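Local coordinates for hypothetical protein (PDB 2HIY) that is of unknown function, a conserved bacterial protein of the DUF1697 family from Streptococcus pneumoniae built on two four-stranded antiparallel sheets, at residues Ile74-Leu79 / Phe107-Leu112; Asn91-Trp96 / Val130-Lys135; Asp99-Asp104 / Phe143-Tyr148. One frame throughout, in Å; residues are numbered along the deposited sequence. Where two conformers were deposited one is given.

Interaction 1: residues Ile74-Leu79 / Phe107-Leu112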
loop_
_atom_site.group_PDB
_atom_site.type_symbol
_atom_site.label_atom_id
_atom_site.label_comp_id
_atom_site.label_asym_id
_atom_site.label_seq_id
_atom_site.Cartn_x
_atom_site.Cartn_y
_atom_site.Cartn_z
ATOM N N ILE D 74 12.437 10.635 -18.033
ATOM C CA ILE D 74 11.710 10.255 -19.262
ATOM C C ILE D 74 12.769 9.822 -20.275
ATOM O O ILE D 74 13.423 10.658 -20.907
ATOM C CB ILE D 74 10.832 11.418 -19.790
ATOM C CG1 ILE D 74 9.747 11.761 -18.736
ATOM C CG2 ILE D 74 10.210 11.045 -21.159
ATOM C CD1 ILE D 74 8.807 12.936 -19.094
ATOM N N GLN D 75 12.981 8.517 -20.368
ATOM C CA GLN D 75 14.091 7.950 -21.122
ATOM C C GLN D 75 13.673 7.187 -22.372
ATOM O O GLN D 75 14.519 6.624 -23.077
ATOM C CB GLN D 75 14.937 7.063 -20.187
ATOM C CG GLN D 75 15.711 7.915 -19.177
ATOM C CD GLN D 75 16.405 7.138 -18.097
ATOM O OE1 GLN D 75 16.624 5.933 -18.217
ATOM N NE2 GLN D 75 16.778 7.833 -17.025
ATOM N N SER D 76 12.369 7.173 -22.629
ATOM C CA SER D 76 11.817 6.685 -23.884
ATOM C C SER D 76 10.519 7.430 -24.106
ATOM O O SER D 76 9.913 7.958 -23.157
ATOM C CB SER D 76 11.513 5.170 -23.791
ATOM O OG SER D 76 10.383 4.894 -22.941
ATOM N N PHE D 77 10.080 7.508 -25.357
ATOM C CA PHE D 77 8.753 8.034 -25.613
ATOM C C PHE D 77 8.244 7.501 -26.934
ATOM O O PHE D 77 9.042 7.157 -27.816
ATOM C CB PHE D 77 8.730 9.582 -25.582
ATOM C CG PHE D 77 9.676 10.245 -26.559
ATOM C CD1 PHE D 77 9.305 10.548 -27.870
ATOM C CD2 PHE D 77 10.916 10.679 -26.124
ATOM C CE1 PHE D 77 10.189 11.195 -28.747
ATOM C CE2 PHE D 77 11.798 11.340 -26.999
ATOM C CZ PHE D 77 11.434 11.591 -28.309
ATOM N N SER D 78 6.918 7.471 -27.065
ATOM C CA SER D 78 6.270 7.159 -28.320
ATOM C C SER D 78 5.824 8.473 -28.964
ATOM O O SER D 78 5.347 9.375 -28.268
ATOM C CB SER D 78 5.035 6.307 -28.078
ATOM O OG SER D 78 5.362 5.166 -27.292
ATOM N N LEU D 79 6.042 8.587 -30.259
ATOM C CA LEU D 79 5.608 9.778 -31.002
ATOM C C LEU D 79 4.971 9.293 -32.288
ATOM O O LEU D 79 5.629 8.651 -33.132
ATOM C CB LEU D 79 6.813 10.671 -31.299
ATOM C CG LEU D 79 6.444 11.993 -32.003
ATOM C CD1 LEU D 79 5.579 12.900 -31.159
ATOM C CD2 LEU D 79 7.719 12.724 -32.405
ATOM N N PHE D 107 2.541 0.480 -26.966
ATOM C CA PHE D 107 3.038 1.357 -28.027
ATOM C C PHE D 107 4.554 1.279 -28.120
ATOM O O PHE D 107 5.271 1.404 -27.111
ATOM C CB PHE D 107 2.704 2.811 -27.737
ATOM C CG PHE D 107 1.269 3.196 -27.996
ATOM C CD1 PHE D 107 0.860 3.626 -29.262
ATOM C CD2 PHE D 107 0.311 3.226 -26.949
ATOM C CE1 PHE D 107 -0.485 4.036 -29.499
ATOM C CE2 PHE D 107 -1.010 3.643 -27.182
ATOM C CZ PHE D 107 -1.393 4.035 -28.457
ATOM N N TYR D 108 5.058 1.078 -29.335
ATOM C CA TYR D 108 6.483 1.157 -29.560
ATOM C C TYR D 108 6.984 2.571 -29.292
ATOM O O TYR D 108 6.244 3.528 -29.386
ATOM C CB TYR D 108 6.798 0.742 -30.991
ATOM C CG TYR D 108 6.392 -0.686 -31.344
ATOM C CD1 TYR D 108 6.531 -1.738 -30.428
ATOM C CD2 TYR D 108 5.926 -0.983 -32.638
ATOM C CE1 TYR D 108 6.168 -3.071 -30.795
ATOM C CE2 TYR D 108 5.578 -2.287 -32.998
ATOM C CZ TYR D 108 5.724 -3.305 -32.090
ATOM O OH TYR D 108 5.395 -4.601 -32.493
ATOM N N THR D 109 8.260 2.704 -28.962
ATOM C CA THR D 109 8.883 4.006 -28.728
ATOM C C THR D 109 9.924 4.306 -29.806
ATOM O O THR D 109 10.374 3.433 -30.533
ATOM C CB THR D 109 9.574 4.027 -27.373
ATOM O OG1 THR D 109 10.522 2.950 -27.311
ATOM C CG2 THR D 109 8.565 3.912 -26.216
ATOM N N GLU D 110 10.323 5.567 -29.870
ATOM C CA GLU D 110 11.311 5.983 -30.846
ATOM C C GLU D 110 12.641 5.288 -30.606
ATOM O O GLU D 110 13.130 5.236 -29.475
ATOM C CB GLU D 110 11.473 7.506 -30.769
ATOM C CG GLU D 110 10.283 8.213 -31.367
ATOM C CD GLU D 110 10.104 7.884 -32.847
ATOM O OE1 GLU D 110 11.097 7.955 -33.605
ATOM O OE2 GLU D 110 8.975 7.510 -33.254
ATOM N N GLY D 111 13.188 4.693 -31.662
ATOM C CA GLY D 111 14.481 4.037 -31.536
ATOM C C GLY D 111 14.402 2.576 -31.152
ATOM O O GLY D 111 15.426 1.886 -31.129
ATOM N N LEU D 112 13.200 2.082 -30.873
ATOM C CA LEU D 112 13.068 0.699 -30.441
ATOM C C LEU D 112 13.363 -0.286 -31.577
ATOM O O LEU D 112 12.900 -0.108 -32.706
ATOM C CB LEU D 112 11.646 0.489 -29.928
ATOM C CG LEU D 112 11.293 -0.882 -29.376
ATOM C CD1 LEU D 112 12.091 -1.225 -28.125
ATOM C CD2 LEU D 112 9.829 -0.862 -29.087
HETATM O O HOH W 1 12.356 6.534 -27.097
HETATM O O HOH W 2 7.300 6.258 -31.434
#
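Phe77 and Glu110 meet through backbone and side chain at once, and their contact is a worked example of how two sheets can be joined, here near the start of strand 78-81 and the end of strand 102-108. Glu110 N donates to Phe77 O over 2.9 Å. The same carbonyl oxygen is packed against carbon as well, for Thr109 CB lies 3.2 Å from Phe77 O. One residue on, the hydroxyl of Ser78 supplies a second bond: Ser78 OG donates to Tyr108 O at 2.8 Å, reaching that oxygen from above the carbonyl plane and not along a lone pair. With chi1 at -53°, the hydroxyl is turned back beside the backbone N of Ser78, where it also touches Phe107 CB and the methyl CG2 of Thr109.

Glu110 CG, set beside its own backbone N by chi1 (-73°), meets Phe77 CE1 obliquely at 4.0 Å; the bend at chi2 then turns the carboxylate. Two waters sew up the flanks. One accepts from Phe77 N and donates to Glu110 O; the other accepts from Leu79 N and donates to Glu110 OE2.

Further out, helix 56-70 supplies Leu63 against the Phe77 ring and Lys56, whose NZ forms a salt bridge with Glu110 OE2 and a hydrogen bond with Leu79 O. The hydroxyls of Ser76 and Thr109 bond to the backbone oxygens of Arg164 and His165, while Ser78 OG also pairs with Thr167 OG1 of strand 166-170. A type II turn from Thr109 to Leu112, with Gly111 at a positive phi, carries the chain away. The polar atoms named here are paired by direct bonds and by water, and the positive charge of Lys56 would probably help keep Glu110 ionised.

Interaction 2: residues Asn91-Trp96 / Val130-Lys135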
loop_
_atom_site.group_PDB
_atom_site.type_symbol
_atom_site.label_atom_id
_atom_site.label_comp_id
_atom_site.label_asym_id
_atom_site.label_seq_id
_atom_site.Cartn_x
_atom_site.Cartn_y
_atom_site.Cartn_z
ATOM N N ASN D 91 -6.799 -1.699 -39.252
ATOM C CA ASN D 91 -6.254 -3.029 -39.088
ATOM C C ASN D 91 -6.379 -3.530 -37.638
ATOM O O ASN D 91 -5.434 -4.100 -37.090
ATOM C CB ASN D 91 -4.787 -3.001 -39.518
ATOM C CG ASN D 91 -4.622 -2.551 -40.964
ATOM O OD1 ASN D 91 -4.845 -3.340 -41.880
ATOM N ND2 ASN D 91 -4.270 -1.269 -41.179
ATOM N N LEU D 92 -7.537 -3.309 -37.014
ATOM C CA LEU D 92 -7.757 -3.745 -35.643
ATOM C C LEU D 92 -8.132 -5.206 -35.658
ATOM O O LEU D 92 -8.930 -5.631 -36.492
ATOM C CB LEU D 92 -8.916 -2.981 -34.989
ATOM C CG LEU D 92 -8.780 -1.456 -34.895
ATOM C CD1 LEU D 92 -10.065 -0.773 -34.402
ATOM C CD2 LEU D 92 -7.605 -1.098 -33.985
ATOM N N PRO D 93 -7.602 -5.980 -34.710
ATOM C CA PRO D 93 -8.061 -7.368 -34.598
ATOM C C PRO D 93 -9.570 -7.428 -34.313
ATOM O O PRO D 93 -10.100 -6.566 -33.600
ATOM C CB PRO D 93 -7.259 -7.914 -33.411
ATOM C CG PRO D 93 -6.008 -7.013 -33.359
ATOM C CD PRO D 93 -6.528 -5.654 -33.744
ATOM N N ALA D 94 -10.254 -8.461 -34.777
ATOM C CA ALA D 94 -11.701 -8.550 -34.527
ATOM C C ALA D 94 -11.972 -8.670 -33.038
ATOM O O ALA D 94 -12.981 -8.143 -32.522
ATOM C CB ALA D 94 -12.299 -9.707 -35.294
ATOM N N TRP D 95 -11.060 -9.287 -32.300
ATOM C CA TRP D 95 -11.284 -9.484 -30.868
ATOM C C TRP D 95 -11.064 -8.203 -30.078
ATOM O O TRP D 95 -11.478 -8.102 -28.921
ATOM C CB TRP D 95 -10.406 -10.621 -30.343
ATOM C CG TRP D 95 -8.939 -10.519 -30.713
ATOM C CD1 TRP D 95 -8.313 -11.178 -31.737
ATOM C CD2 TRP D 95 -7.928 -9.773 -30.031
ATOM N NE1 TRP D 95 -6.966 -10.875 -31.745
ATOM C CE2 TRP D 95 -6.717 -10.014 -30.710
ATOM C CE3 TRP D 95 -7.921 -8.915 -28.919
ATOM C CZ2 TRP D 95 -5.500 -9.450 -30.298
ATOM C CZ3 TRP D 95 -6.703 -8.359 -28.526
ATOM C CH2 TRP D 95 -5.527 -8.620 -29.223
ATOM N N TRP D 96 -10.429 -7.204 -30.687
ATOM C CA TRP D 96 -10.130 -5.978 -29.965
ATOM C C TRP D 96 -11.384 -5.234 -29.555
ATOM O O TRP D 96 -11.361 -4.466 -28.586
ATOM C CB TRP D 96 -9.232 -5.096 -30.831
ATOM C CG TRP D 96 -8.748 -3.794 -30.235
ATOM C CD1 TRP D 96 -9.096 -2.553 -30.629
ATOM C CD2 TRP D 96 -7.758 -3.649 -29.207
ATOM N NE1 TRP D 96 -8.403 -1.608 -29.900
ATOM C CE2 TRP D 96 -7.596 -2.254 -29.002
ATOM C CE3 TRP D 96 -7.020 -4.549 -28.426
ATOM C CZ2 TRP D 96 -6.672 -1.741 -28.091
ATOM C CZ3 TRP D 96 -6.133 -4.037 -27.498
ATOM C CH2 TRP D 96 -5.970 -2.637 -27.330
ATOM N N VAL D 130 -4.401 -13.326 -26.137
ATOM C CA VAL D 130 -4.252 -13.221 -27.573
ATOM C C VAL D 130 -3.514 -11.917 -27.869
ATOM O O VAL D 130 -3.790 -10.882 -27.249
ATOM C CB VAL D 130 -5.625 -13.252 -28.274
ATOM C CG1 VAL D 130 -6.498 -12.080 -27.809
ATOM C CG2 VAL D 130 -5.457 -13.277 -29.801
ATOM N N LEU D 131 -2.568 -11.950 -28.795
ATOM C CA LEU D 131 -1.882 -10.712 -29.136
ATOM C C LEU D 131 -1.701 -10.602 -30.635
ATOM O O LEU D 131 -1.655 -11.637 -31.327
ATOM C CB LEU D 131 -0.549 -10.538 -28.362
ATOM C CG LEU D 131 0.552 -11.572 -28.653
ATOM C CD1 LEU D 131 1.473 -11.119 -29.802
ATOM C CD2 LEU D 131 1.422 -11.742 -27.434
ATOM N N TYR D 132 -1.542 -9.383 -31.121
ATOM C CA TYR D 132 -1.361 -9.144 -32.535
ATOM C C TYR D 132 -0.352 -8.018 -32.698
ATOM O O TYR D 132 -0.491 -6.984 -32.058
ATOM C CB TYR D 132 -2.701 -8.797 -33.197
ATOM C CG TYR D 132 -2.599 -8.603 -34.691
ATOM C CD1 TYR D 132 -2.737 -9.692 -35.534
ATOM C CD2 TYR D 132 -2.334 -7.355 -35.254
ATOM C CE1 TYR D 132 -2.641 -9.548 -36.906
ATOM C CE2 TYR D 132 -2.207 -7.205 -36.635
ATOM C CZ TYR D 132 -2.356 -8.319 -37.429
ATOM O OH TYR D 132 -2.266 -8.193 -38.811
ATOM N N PHE D 133 0.631 -8.186 -33.575
ATOM C CA PHE D 133 1.641 -7.167 -33.794
ATOM C C PHE D 133 1.134 -6.166 -34.812
ATOM O O PHE D 133 1.039 -6.500 -36.001
ATOM C CB PHE D 133 2.935 -7.836 -34.311
ATOM C CG PHE D 133 3.590 -8.711 -33.292
ATOM C CD1 PHE D 133 4.293 -8.180 -32.218
ATOM C CD2 PHE D 133 3.507 -10.091 -33.406
ATOM C CE1 PHE D 133 4.863 -9.018 -31.270
ATOM C CE2 PHE D 133 4.102 -10.926 -32.455
ATOM C CZ PHE D 133 4.783 -10.367 -31.378
ATOM N N GLY D 134 0.779 -4.961 -34.359
ATOM C CA GLY D 134 0.313 -3.903 -35.253
ATOM C C GLY D 134 1.477 -3.058 -35.738
ATOM O O GLY D 134 2.645 -3.379 -35.514
ATOM N N LYS D 135 1.177 -1.939 -36.377
ATOM C CA LYS D 135 2.249 -1.094 -36.885
ATOM C C LYS D 135 2.878 -0.262 -35.777
ATOM O O LYS D 135 4.108 -0.111 -35.710
ATOM C CB LYS D 135 1.703 -0.168 -37.971
ATOM C CG LYS D 135 2.705 0.826 -38.505
ATOM C CD LYS D 135 3.859 0.188 -39.253
ATOM C CE LYS D 135 4.736 1.271 -39.885
ATOM N NZ LYS D 135 6.106 0.735 -40.083
#
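The indole of Trp95 turns one face to Val130, the two side chains lying alongside and running opposite ways, where the loop after helix 82-89 packs against strand 129-133, an outermost strand of an antiparallel sheet within this chain. The central interaction is a CH-pi contact: in the conformer described, Val130 CG1 stands 3.4 Å from the centroid of the Trp95 six-membered ring, only 8° from the ring normal. The other methyl lies on the same face, out at the rim, with Val130 CG2 3.4 Å from Trp95 NE1. A second conformer of Val130 was also modelled, so the exact placing of the methyls is less certain.

On the opposite face of the indole, Pro93 CB sits toward the rim, so the ring is sandwiched between a valine from the strand and a proline of its own loop. Its edge is met too: Trp95 CZ2 approaches Tyr132 N at 4.0 Å, close to the ring plane. Trp96 N bonds back to Pro93 O at the start of the 3-10 segment, while Phe139 of the neighbouring strand 137-142 touches both Pro93 and Trp95.

Tyr132, its CG anti to the backbone N (chi1 -177°), runs obliquely across the proline. There the touching atoms are Pro93 CG and Tyr132 CB, 3.8 Å apart, with Tyr132 CG just beyond at 4.0 Å from the same Pro93 CG.

Interaction 3: residues Asp99-Asp104 / Phe143-Tyr148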
loop_
_atom_site.group_PDB
_atom_site.type_symbol
_atom_site.label_atom_id
_atom_site.label_comp_id
_atom_site.label_asym_id
_atom_site.label_seq_id
_atom_site.Cartn_x
_atom_site.Cartn_y
_atom_site.Cartn_z
ATOM N N ASP D 99 -15.611 -8.052 -25.445
ATOM C CA ASP D 99 -15.581 -7.807 -23.999
ATOM C C ASP D 99 -14.607 -8.712 -23.256
ATOM O O ASP D 99 -14.988 -9.452 -22.348
ATOM C CB ASP D 99 -17.001 -8.004 -23.459
ATOM C CG ASP D 99 -17.150 -7.582 -22.007
ATOM O OD1 ASP D 99 -16.400 -6.685 -21.546
ATOM O OD2 ASP D 99 -18.037 -8.158 -21.338
ATOM N N LEU D 100 -13.331 -8.635 -23.623
ATOM C CA LEU D 100 -12.286 -9.362 -22.912
ATOM C C LEU D 100 -12.088 -8.672 -21.587
ATOM O O LEU D 100 -12.312 -7.455 -21.467
ATOM C CB LEU D 100 -10.983 -9.282 -23.703
ATOM C CG LEU D 100 -10.855 -10.310 -24.831
ATOM C CD1 LEU D 100 -11.808 -10.035 -25.995
ATOM C CD2 LEU D 100 -9.419 -10.279 -25.335
ATOM N N ALA D 101 -11.601 -9.423 -20.609
ATOM C CA ALA D 101 -11.433 -8.846 -19.275
ATOM C C ALA D 101 -10.474 -7.684 -19.286
ATOM O O ALA D 101 -10.710 -6.671 -18.621
ATOM C CB ALA D 101 -10.970 -9.873 -18.278
ATOM N N ARG D 102 -9.378 -7.804 -20.034
ATOM C CA ARG D 102 -8.376 -6.723 -20.100
ATOM C C ARG D 102 -7.849 -6.612 -21.524
ATOM O O ARG D 102 -7.533 -7.638 -22.153
ATOM C CB ARG D 102 -7.221 -6.992 -19.138
ATOM C CG ARG D 102 -7.721 -7.068 -17.704
ATOM C CD ARG D 102 -6.641 -6.868 -16.755
ATOM N NE ARG D 102 -7.034 -7.291 -15.417
ATOM C CZ ARG D 102 -6.225 -7.170 -14.375
ATOM N NH1 ARG D 102 -5.033 -6.599 -14.542
ATOM N NH2 ARG D 102 -6.608 -7.583 -13.185
ATOM N N LYS D 103 -7.704 -5.400 -22.021
ATOM C CA LYS D 103 -7.129 -5.144 -23.337
ATOM C C LYS D 103 -6.138 -4.016 -23.223
ATOM O O LYS D 103 -6.505 -2.957 -22.733
ATOM C CB LYS D 103 -8.200 -4.807 -24.347
ATOM C CG LYS D 103 -9.165 -5.974 -24.632
ATOM C CD LYS D 103 -10.237 -5.621 -25.651
ATOM C CE LYS D 103 -11.235 -4.609 -25.070
ATOM N NZ LYS D 103 -12.432 -4.410 -25.947
ATOM N N ASP D 104 -4.920 -4.247 -23.646
ATOM C CA ASP D 104 -3.864 -3.247 -23.597
ATOM C C ASP D 104 -3.199 -3.084 -24.940
ATOM O O ASP D 104 -3.120 -4.045 -25.715
ATOM C CB ASP D 104 -2.847 -3.654 -22.547
ATOM C CG ASP D 104 -3.491 -3.744 -21.171
ATOM O OD1 ASP D 104 -3.913 -2.690 -20.644
ATOM O OD2 ASP D 104 -3.650 -4.865 -20.630
ATOM N N PHE D 143 -8.344 -12.796 -21.620
ATOM C CA PHE D 143 -9.777 -13.100 -21.680
ATOM C C PHE D 143 -10.491 -13.004 -20.377
ATOM O O PHE D 143 -11.667 -12.601 -20.368
ATOM C CB PHE D 143 -10.013 -14.462 -22.313
ATOM C CG PHE D 143 -9.679 -14.495 -23.765
ATOM C CD1 PHE D 143 -10.535 -13.901 -24.678
ATOM C CD2 PHE D 143 -8.530 -15.101 -24.233
ATOM C CE1 PHE D 143 -10.233 -13.903 -26.046
ATOM C CE2 PHE D 143 -8.204 -15.117 -25.614
ATOM C CZ PHE D 143 -9.072 -14.502 -26.506
ATOM N N SER D 144 -9.833 -13.348 -19.270
ATOM C CA SER D 144 -10.596 -13.502 -18.021
ATOM C C SER D 144 -9.821 -13.109 -16.792
ATOM O O SER D 144 -8.638 -13.424 -16.657
ATOM C CB SER D 144 -11.019 -14.967 -17.892
ATOM O OG SER D 144 -11.675 -15.178 -16.645
ATOM N N GLU D 145 -10.506 -12.483 -15.839
ATOM C CA GLU D 145 -9.876 -12.224 -14.556
ATOM C C GLU D 145 -9.463 -13.507 -13.842
ATOM O O GLU D 145 -8.442 -13.513 -13.140
ATOM C CB GLU D 145 -10.817 -11.412 -13.644
ATOM C CG GLU D 145 -11.092 -9.972 -14.156
ATOM C CD GLU D 145 -9.907 -9.014 -14.061
ATOM O OE1 GLU D 145 -8.951 -9.295 -13.315
ATOM O OE2 GLU D 145 -9.924 -7.964 -14.740
ATOM N N GLU D 146 -10.203 -14.589 -14.019
ATOM C CA GLU D 146 -9.874 -15.828 -13.302
ATOM C C GLU D 146 -8.601 -16.523 -13.799
ATOM O O GLU D 146 -8.000 -17.307 -13.056
ATOM C CB GLU D 146 -11.054 -16.797 -13.331
ATOM C CG GLU D 146 -10.794 -18.176 -12.712
ATOM C CD GLU D 146 -10.743 -19.290 -13.748
ATOM O OE1 GLU D 146 -9.901 -19.222 -14.672
ATOM O OE2 GLU D 146 -11.549 -20.242 -13.637
ATOM N N SER D 147 -8.181 -16.230 -15.033
ATOM C CA SER D 147 -6.982 -16.821 -15.592
ATOM C C SER D 147 -5.878 -15.791 -15.771
ATOM O O SER D 147 -4.793 -16.151 -16.238
ATOM C CB SER D 147 -7.329 -17.437 -16.942
ATOM O OG SER D 147 -7.792 -16.378 -17.775
ATOM N N TYR D 148 -6.126 -14.542 -15.417
ATOM C CA TYR D 148 -5.185 -13.481 -15.714
ATOM C C TYR D 148 -3.790 -13.734 -15.115
ATOM O O TYR D 148 -2.760 -13.464 -15.768
ATOM C CB TYR D 148 -5.748 -12.124 -15.243
ATOM C CG TYR D 148 -4.788 -11.000 -15.435
ATOM C CD1 TYR D 148 -4.674 -10.404 -16.673
ATOM C CD2 TYR D 148 -3.929 -10.575 -14.405
ATOM C CE1 TYR D 148 -3.741 -9.381 -16.893
ATOM C CE2 TYR D 148 -3.007 -9.553 -14.626
ATOM C CZ TYR D 148 -2.923 -8.969 -15.878
ATOM O OH TYR D 148 -1.992 -7.955 -16.122
HETATM O O HOH W 3 -11.983 -7.092 -16.121
HETATM O O HOH W 4 -2.731 -5.465 -16.317
#
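The backbones of Leu100 and Phe143 run close enough for Ala101 N to donate to Phe143 O at 3.2 Å, the N-H reaching that oxygen from well above its carbonyl plane. Beside this bond, Leu100 and Phe143 lie next to each other and point the same way, with Leu100 CG 3.6 Å from Phe143 CD1. The methyl of Ala101 fits against the turn of the other segment, near Ser144 CA and Glu145 N.

Arg102 carries the polar half. Extended from CG to NE, it grips Glu145 side-on with two nitrogens: NE donates to OE2 at 3.0 Å and NH2 to OE1 at 2.9 Å. The second bond uses the syn lone pair of OE1, whereas the first meets OE2 on its syn side but 29° out of the carboxylate plane, as the two flat groups are twisted by 41°.

This grip starts from a classic beta bulge, in which Ala101 and Arg102 both face Lys142 as strand 102-108 begins. On the partner segment, Ser144 OG accepts from Glu146 N in an ST turn.

One face of the guanidinium is stacked on Tyr148, the planes 21° apart; in this cation-pi contact Arg102 CZ lies 3.9 Å from the ring centroid and nearly on its normal. Such pairing of salt bridge and ring would fix the arginine's rotation. The second subunit, another copy of this protein, packs Gln116 on Arg102 and Ala119 on Glu145. Between Arg102 NH1 and the phenol oxygen of Tyr148 sits a water, weakly bonded to the nitrogen and 2.6 Å from Tyr148 OH.

Overall arrangement
Burial separates the three contacts. Interaction 1 is buried near the centre of the chain, where the two four-stranded sheets meet, and its polar atoms are paired by backbone, hydroxyl and water bonds. Interactions 2 and 3 lie at the surface, their centres about 15 Å apart: the former is apolar and aromatic, the latter is led by a salt bridge and a cation-pi stack close to another subunit. Strand 102-108 serves interaction 1 at its end and interaction 3 at its start, and interaction 2 uses strand 129-133 of the same sheet. Tyr108 packs on Phe133 and Lys135, joining interactions 1 and 2, while Lys103 NZ probably hydrogen-bonds Trp96 O between interactions 2 and 3.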